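Local atomic coordinates of D-aminopeptidase (PDB entry 1HI9), a protein that uses two zinc ions per subunit to remove N-terminal residues from peptides containing D-amino acids, inside the central chamber of a homodecamer. Residues E37-C51 against A188-L202. Sequence-based numbering, arbitrary orientation.
Sequences EEANYCIAEAFNSGC and AKRGRLLTEKTAFAL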
loop_
_atom_site.group_PDB
_atom_site.type_symbol
_atom_site.label_atom_id
_atom_site.label_comp_id
_atom_site.label_asym_id
_atom_site.label_seq_id
_atom_site.Cartn_x
_atom_site.Cartn_y
_atom_site.Cartn_z
ATOM N N GLU A 37 2.452 32.844 -11.960
ATOM C CA GLU A 37 2.436 33.741 -13.101
ATOM C C GLU A 37 1.328 34.774 -13.003
ATOM O O GLU A 37 1.527 35.926 -13.388
ATOM C CB GLU A 37 2.332 32.936 -14.390
ATOM C CG GLU A 37 3.583 32.107 -14.616
ATOM C CD GLU A 37 3.566 31.349 -15.913
ATOM O OE1 GLU A 37 2.590 30.599 -16.155
ATOM O OE2 GLU A 37 4.533 31.500 -16.688
ATOM N N GLU A 38 0.176 34.369 -12.473
ATOM C CA GLU A 38 -0.947 35.283 -12.310
ATOM C C GLU A 38 -0.531 36.430 -11.399
ATOM O O GLU A 38 -0.808 37.587 -11.684
ATOM C CB GLU A 38 -2.158 34.561 -11.706
ATOM C CG GLU A 38 -3.336 35.489 -11.411
ATOM C CD GLU A 38 -4.687 34.863 -11.761
ATOM O OE1 GLU A 38 -4.831 34.322 -12.875
ATOM O OE2 GLU A 38 -5.616 34.925 -10.933
ATOM N N ALA A 39 0.147 36.093 -10.309
ATOM C CA ALA A 39 0.611 37.097 -9.371
ATOM C C ALA A 39 1.633 38.029 -10.030
ATOM O O ALA A 39 1.643 39.233 -9.761
ATOM C CB ALA A 39 1.229 36.426 -8.138
ATOM N N ASN A 40 2.495 37.474 -10.882
ATOM C CA ASN A 40 3.500 38.288 -11.549
ATOM C C ASN A 40 2.860 39.388 -12.380
ATOM O O ASN A 40 3.368 40.508 -12.418
ATOM C CB ASN A 40 4.421 37.433 -12.428
ATOM C CG ASN A 40 5.421 36.620 -11.612
ATOM O OD1 ASN A 40 5.812 37.007 -10.507
ATOM N ND2 ASN A 40 5.853 35.496 -12.166
ATOM N N TYR A 41 1.739 39.092 -13.030
ATOM C CA TYR A 41 1.091 40.121 -13.835
ATOM C C TYR A 41 0.773 41.340 -12.970
ATOM O O TYR A 41 1.062 42.476 -13.351
ATOM C CB TYR A 41 -0.190 39.593 -14.479
ATOM C CG TYR A 41 0.048 38.698 -15.666
ATOM C CD1 TYR A 41 -0.245 37.343 -15.603
ATOM C CD2 TYR A 41 0.532 39.216 -16.867
ATOM C CE1 TYR A 41 -0.074 36.520 -16.704
ATOM C CE2 TYR A 41 0.712 38.399 -17.979
ATOM C CZ TYR A 41 0.402 37.048 -17.892
ATOM O OH TYR A 41 0.544 36.221 -18.986
ATOM N N CYS A 42 0.200 41.101 -11.793
ATOM C CA CYS A 42 -0.145 42.197 -10.892
ATOM C C CYS A 42 1.081 42.892 -10.321
ATOM O O CYS A 42 1.126 44.120 -10.231
ATOM C CB CYS A 42 -1.029 41.691 -9.752
ATOM S SG CYS A 42 -2.620 41.033 -10.320
ATOM N N ILE A 43 2.073 42.109 -9.928
ATOM C CA ILE A 43 3.296 42.667 -9.386
ATOM C C ILE A 43 3.972 43.572 -10.422
ATOM O O ILE A 43 4.355 44.696 -10.111
ATOM C CB ILE A 43 4.272 41.548 -8.976
ATOM C CG1 ILE A 43 3.634 40.687 -7.881
ATOM C CG2 ILE A 43 5.577 42.145 -8.462
ATOM C CD1 ILE A 43 4.394 39.398 -7.583
ATOM N N ALA A 44 4.110 43.071 -11.647
ATOM C CA ALA A 44 4.733 43.823 -12.724
ATOM C C ALA A 44 4.019 45.139 -12.932
ATOM O O ALA A 44 4.650 46.187 -13.038
ATOM C CB ALA A 44 4.710 43.019 -14.007
ATOM N N GLU A 45 2.694 45.097 -12.983
ATOM C CA GLU A 45 1.933 46.315 -13.189
ATOM C C GLU A 45 1.968 47.210 -11.962
ATOM O O GLU A 45 1.831 48.424 -12.071
ATOM C CB GLU A 45 0.488 45.991 -13.564
ATOM C CG GLU A 45 -0.310 47.213 -13.980
ATOM C CD GLU A 45 0.470 48.106 -14.934
ATOM O OE1 GLU A 45 1.073 47.572 -15.894
ATOM O OE2 GLU A 45 0.473 49.338 -14.726
ATOM N N ALA A 46 2.154 46.615 -10.792
ATOM C CA ALA A 46 2.213 47.402 -9.561
ATOM C C ALA A 46 3.424 48.320 -9.615
ATOM O O ALA A 46 3.316 49.521 -9.368
ATOM C CB ALA A 46 2.309 46.485 -8.346
ATOM N N PHE A 47 4.579 47.737 -9.923
ATOM C CA PHE A 47 5.820 48.492 -10.024
ATOM C C PHE A 47 5.716 49.489 -11.168
ATOM O O PHE A 47 6.105 50.648 -11.027
ATOM C CB PHE A 47 6.999 47.549 -10.272
ATOM C CG PHE A 47 7.410 46.763 -9.063
ATOM C CD1 PHE A 47 7.484 45.377 -9.108
ATOM C CD2 PHE A 47 7.749 47.409 -7.884
ATOM C CE1 PHE A 47 7.887 44.648 -7.997
ATOM C CE2 PHE A 47 8.153 46.686 -6.770
ATOM C CZ PHE A 47 8.223 45.302 -6.829
ATOM N N ASN A 48 5.181 49.035 -12.296
ATOM C CA ASN A 48 5.029 49.889 -13.461
ATOM C C ASN A 48 4.145 51.085 -13.159
ATOM O O ASN A 48 4.217 52.095 -13.853
ATOM C CB ASN A 48 4.428 49.103 -14.627
ATOM C CG ASN A 48 4.233 49.958 -15.861
ATOM O OD1 ASN A 48 5.182 50.561 -16.368
ATOM N ND2 ASN A 48 3.004 50.013 -16.356
ATOM N N SER A 49 3.315 50.972 -12.127
ATOM C CA SER A 49 2.413 52.056 -11.764
ATOM C C SER A 49 2.928 52.939 -10.637
ATOM O O SER A 49 2.169 53.721 -10.061
ATOM C CB SER A 49 1.030 51.508 -11.391
ATOM O OG SER A 49 0.304 51.119 -12.544
ATOM N N GLY A 50 4.211 52.814 -10.312
ATOM C CA GLY A 50 4.776 53.651 -9.271
ATOM C C GLY A 50 5.154 52.985 -7.964
ATOM O O GLY A 50 6.038 53.475 -7.260
ATOM N N CYS A 51 4.498 51.880 -7.624
ATOM C CA CYS A 51 4.808 51.189 -6.375
ATOM C C CYS A 51 6.300 50.897 -6.240
ATOM O O CYS A 51 6.955 50.454 -7.185
ATOM C CB CYS A 51 4.003 49.885 -6.270
ATOM S SG CYS A 51 2.208 50.141 -6.129
ATOM N N ALA A 188 -3.183 34.236 -21.173
ATOM C CA ALA A 188 -2.730 35.524 -21.684
ATOM C C ALA A 188 -3.830 36.576 -21.589
ATOM O O ALA A 188 -3.556 37.738 -21.307
ATOM C CB ALA A 188 -2.277 35.376 -23.135
ATOM N N LYS A 189 -5.070 36.154 -21.827
ATOM C CA LYS A 189 -6.222 37.049 -21.793
ATOM C C LYS A 189 -6.462 37.558 -20.373
ATOM O O LYS A 189 -6.737 38.735 -20.158
ATOM C CB LYS A 189 -7.464 36.317 -22.298
ATOM C CG LYS A 189 -8.266 37.067 -23.348
ATOM C CD LYS A 189 -9.466 36.250 -23.788
ATOM C CE LYS A 189 -10.255 36.944 -24.882
ATOM N NZ LYS A 189 -9.440 37.116 -26.117
ATOM N N ARG A 190 -6.361 36.656 -19.408
ATOM C CA ARG A 190 -6.555 37.008 -18.014
ATOM C C ARG A 190 -5.444 37.972 -17.601
ATOM O O ARG A 190 -5.637 38.848 -16.755
ATOM C CB ARG A 190 -6.460 35.756 -17.154
ATOM C CG ARG A 190 -5.020 35.432 -16.809
ATOM C CD ARG A 190 -4.729 33.955 -16.759
ATOM N NE ARG A 190 -3.298 33.678 -16.564
ATOM C CZ ARG A 190 -2.558 34.144 -15.555
ATOM N NH1 ARG A 190 -3.098 34.931 -14.634
ATOM N NH2 ARG A 190 -1.282 33.785 -15.449
ATOM N N GLY A 191 -4.271 37.778 -18.199
ATOM C CA GLY A 191 -3.120 38.611 -17.903
ATOM C C GLY A 191 -3.385 40.064 -18.221
ATOM O O GLY A 191 -3.061 40.952 -17.432
ATOM N N ARG A 192 -3.967 40.311 -19.389
ATOM C CA ARG A 192 -4.281 41.675 -19.788
ATOM C C ARG A 192 -5.291 42.238 -18.803
ATOM O O ARG A 192 -5.101 43.328 -18.262
ATOM C CB ARG A 192 -4.875 41.701 -21.193
ATOM C CG ARG A 192 -3.977 41.129 -22.262
ATOM C CD ARG A 192 -4.712 41.198 -23.589
ATOM N NE ARG A 192 -4.159 40.235 -24.505
ATOM C CZ ARG A 192 -4.759 39.246 -25.163
ATOM N NH1 ARG A 192 -6.056 38.968 -25.082
ATOM N NH2 ARG A 192 -3.981 38.507 -25.927
ATOM N N LEU A 193 -6.360 41.481 -18.569
ATOM C CA LEU A 193 -7.396 41.899 -17.642
ATOM C C LEU A 193 -6.785 42.316 -16.309
ATOM O O LEU A 193 -7.065 43.403 -15.799
ATOM C CB LEU A 193 -8.403 40.770 -17.422
ATOM C CG LEU A 193 -9.544 41.103 -16.440
ATOM C CD1 LEU A 193 -10.294 42.346 -16.927
ATOM C CD2 LEU A 193 -10.495 39.923 -16.321
ATOM N N LEU A 194 -5.942 41.455 -15.752
ATOM C CA LEU A 194 -5.300 41.743 -14.471
ATOM C C LEU A 194 -4.406 42.974 -14.571
ATOM O O LEU A 194 -4.387 43.811 -13.667
ATOM C CB LEU A 194 -4.486 40.530 -14.006
ATOM C CG LEU A 194 -5.313 39.285 -13.629
ATOM C CD1 LEU A 194 -4.416 38.065 -13.474
ATOM C CD2 LEU A 194 -6.066 39.563 -12.343
ATOM N N THR A 195 -3.669 43.081 -15.675
ATOM C CA THR A 195 -2.783 44.217 -15.900
ATOM C C THR A 195 -3.559 45.536 -15.916
ATOM O O THR A 195 -3.207 46.482 -15.208
ATOM C CB THR A 195 -2.025 44.071 -17.228
ATOM O OG1 THR A 195 -1.228 42.885 -17.181
ATOM C CG2 THR A 195 -1.114 45.279 -17.458
ATOM N N GLU A 196 -4.615 45.589 -16.727
ATOM C CA GLU A 196 -5.445 46.788 -16.832
ATOM C C GLU A 196 -6.106 47.104 -15.494
ATOM O O GLU A 196 -6.025 48.228 -15.001
ATOM C CB GLU A 196 -6.533 46.597 -17.892
ATOM C CG GLU A 196 -6.028 46.068 -19.225
ATOM C CD GLU A 196 -7.158 45.783 -20.213
ATOM O OE1 GLU A 196 -8.198 45.219 -19.786
ATOM O OE2 GLU A 196 -7.003 46.112 -21.416
ATOM N N LYS A 197 -6.752 46.102 -14.906
ATOM C CA LYS A 197 -7.432 46.285 -13.635
ATOM C C LYS A 197 -6.497 46.744 -12.519
ATOM O O LYS A 197 -6.866 47.577 -11.695
ATOM C CB LYS A 197 -8.128 44.989 -13.235
ATOM C CG LYS A 197 -9.304 44.634 -14.122
ATOM C CD LYS A 197 -10.504 45.534 -13.858
ATOM C CE LYS A 197 -11.703 45.079 -14.676
ATOM N NZ LYS A 197 -12.944 45.821 -14.311
ATOM N N THR A 198 -5.288 46.200 -12.485
ATOM C CA THR A 198 -4.342 46.588 -11.449
ATOM C C THR A 198 -3.951 48.047 -11.650
ATOM O O THR A 198 -3.840 48.810 -10.683
ATOM C CB THR A 198 -3.077 45.709 -11.481
ATOM O OG1 THR A 198 -3.438 44.344 -11.247
ATOM C CG2 THR A 198 -2.094 46.154 -10.414
ATOM N N ALA A 199 -3.742 48.435 -12.906
ATOM C CA ALA A 199 -3.378 49.815 -13.213
ATOM C C ALA A 199 -4.488 50.772 -12.778
ATOM O O ALA A 199 -4.235 51.761 -12.085
ATOM C CB ALA A 199 -3.107 49.975 -14.704
ATOM N N PHE A 200 -5.718 50.470 -13.176
ATOM C CA PHE A 200 -6.842 51.318 -12.820
ATOM C C PHE A 200 -7.029 51.409 -11.313
ATOM O O PHE A 200 -7.298 52.485 -10.778
ATOM C CB PHE A 200 -8.135 50.790 -13.441
ATOM C CG PHE A 200 -9.326 51.674 -13.184
ATOM C CD1 PHE A 200 -9.562 52.796 -13.979
ATOM C CD2 PHE A 200 -10.185 51.415 -12.116
ATOM C CE1 PHE A 200 -10.631 53.645 -13.712
ATOM C CE2 PHE A 200 -11.258 52.258 -11.839
ATOM C CZ PHE A 200 -11.483 53.375 -12.638
ATOM N N ALA A 201 -6.889 50.276 -10.633
ATOM C CA ALA A 201 -7.062 50.229 -9.190
ATOM C C ALA A 201 -6.084 51.139 -8.462
ATOM O O ALA A 201 -6.461 51.829 -7.520
ATOM C CB ALA A 201 -6.906 48.797 -8.690
ATOM N N LEU A 202 -4.829 51.137 -8.899
ATOM C CA LEU A 202 -3.811 51.960 -8.263
ATOM C C LEU A 202 -4.006 53.458 -8.494
ATOM O O LEU A 202 -3.699 54.271 -7.619
ATOM C CB LEU A 202 -2.416 51.530 -8.733
ATOM C CG LEU A 202 -1.872 50.250 -8.089
ATOM C CD1 LEU A 202 -0.648 49.774 -8.823
ATOM C CD2 LEU A 202 -1.560 50.517 -6.636
HETATM O O HOH W 1 1.484 42.906 -15.824
#
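Y41 lays one face of its ring on G191, whose CA sits 3.6 Å from the ring centroid, almost on the normal: a CH-pi contact that depends on the missing side chain, since a CB there would run into the phenol ring. The tyrosine is a knob in the hole formed by A188, R190, G191 and T195. The CE1 edge of the ring points at the face of the R190 guanidinium, the planes nearly perpendicular, with R190 NH2 3.2 Å from Y41 CE1. With CG wedged between backbone N and carbonyl carbon (chi1 85°) and a bend at chi2, the arginine reaches back to E38: R190 NH1 and E38 OE1 form a salt bridge of 2.5 Å, the carboxylate and guanidinium planes 34° apart. That carboxylate oxygen accepts a hydrogen bond from S13, so E38 joins the helix pair to the neighbouring loop. A water bridges the helices, donating to Y41 O and T195 OG1.

E45, bent at chi2, lies across T195: its CG is 3.2 Å from T195 O, OE1 touches the T195 methyl, and OE2 rests 3.6 Å from A199 CB. N48 ND2 grips OE2 from the syn side. Cut back to an alanine, E45 would probably leave N48 ND2 without its carboxylate partner and open a gap over T195 and A199. At the far end L202 CD1 packs 3.5 Å from S49 CB, while CD2 meets C51 SG, where a Schellman motif with G50 at C-prime closes helix 28-48.

The axes of 37-48 and 188-202 approach to 8.6 Å and cross at -35°. Both helices lie against the mixed sheet, C42 touching strand 97-103 and L194 strands 148-152 and 169-176, an arrangement characteristic of helices layered on one face of an alpha/beta sheet.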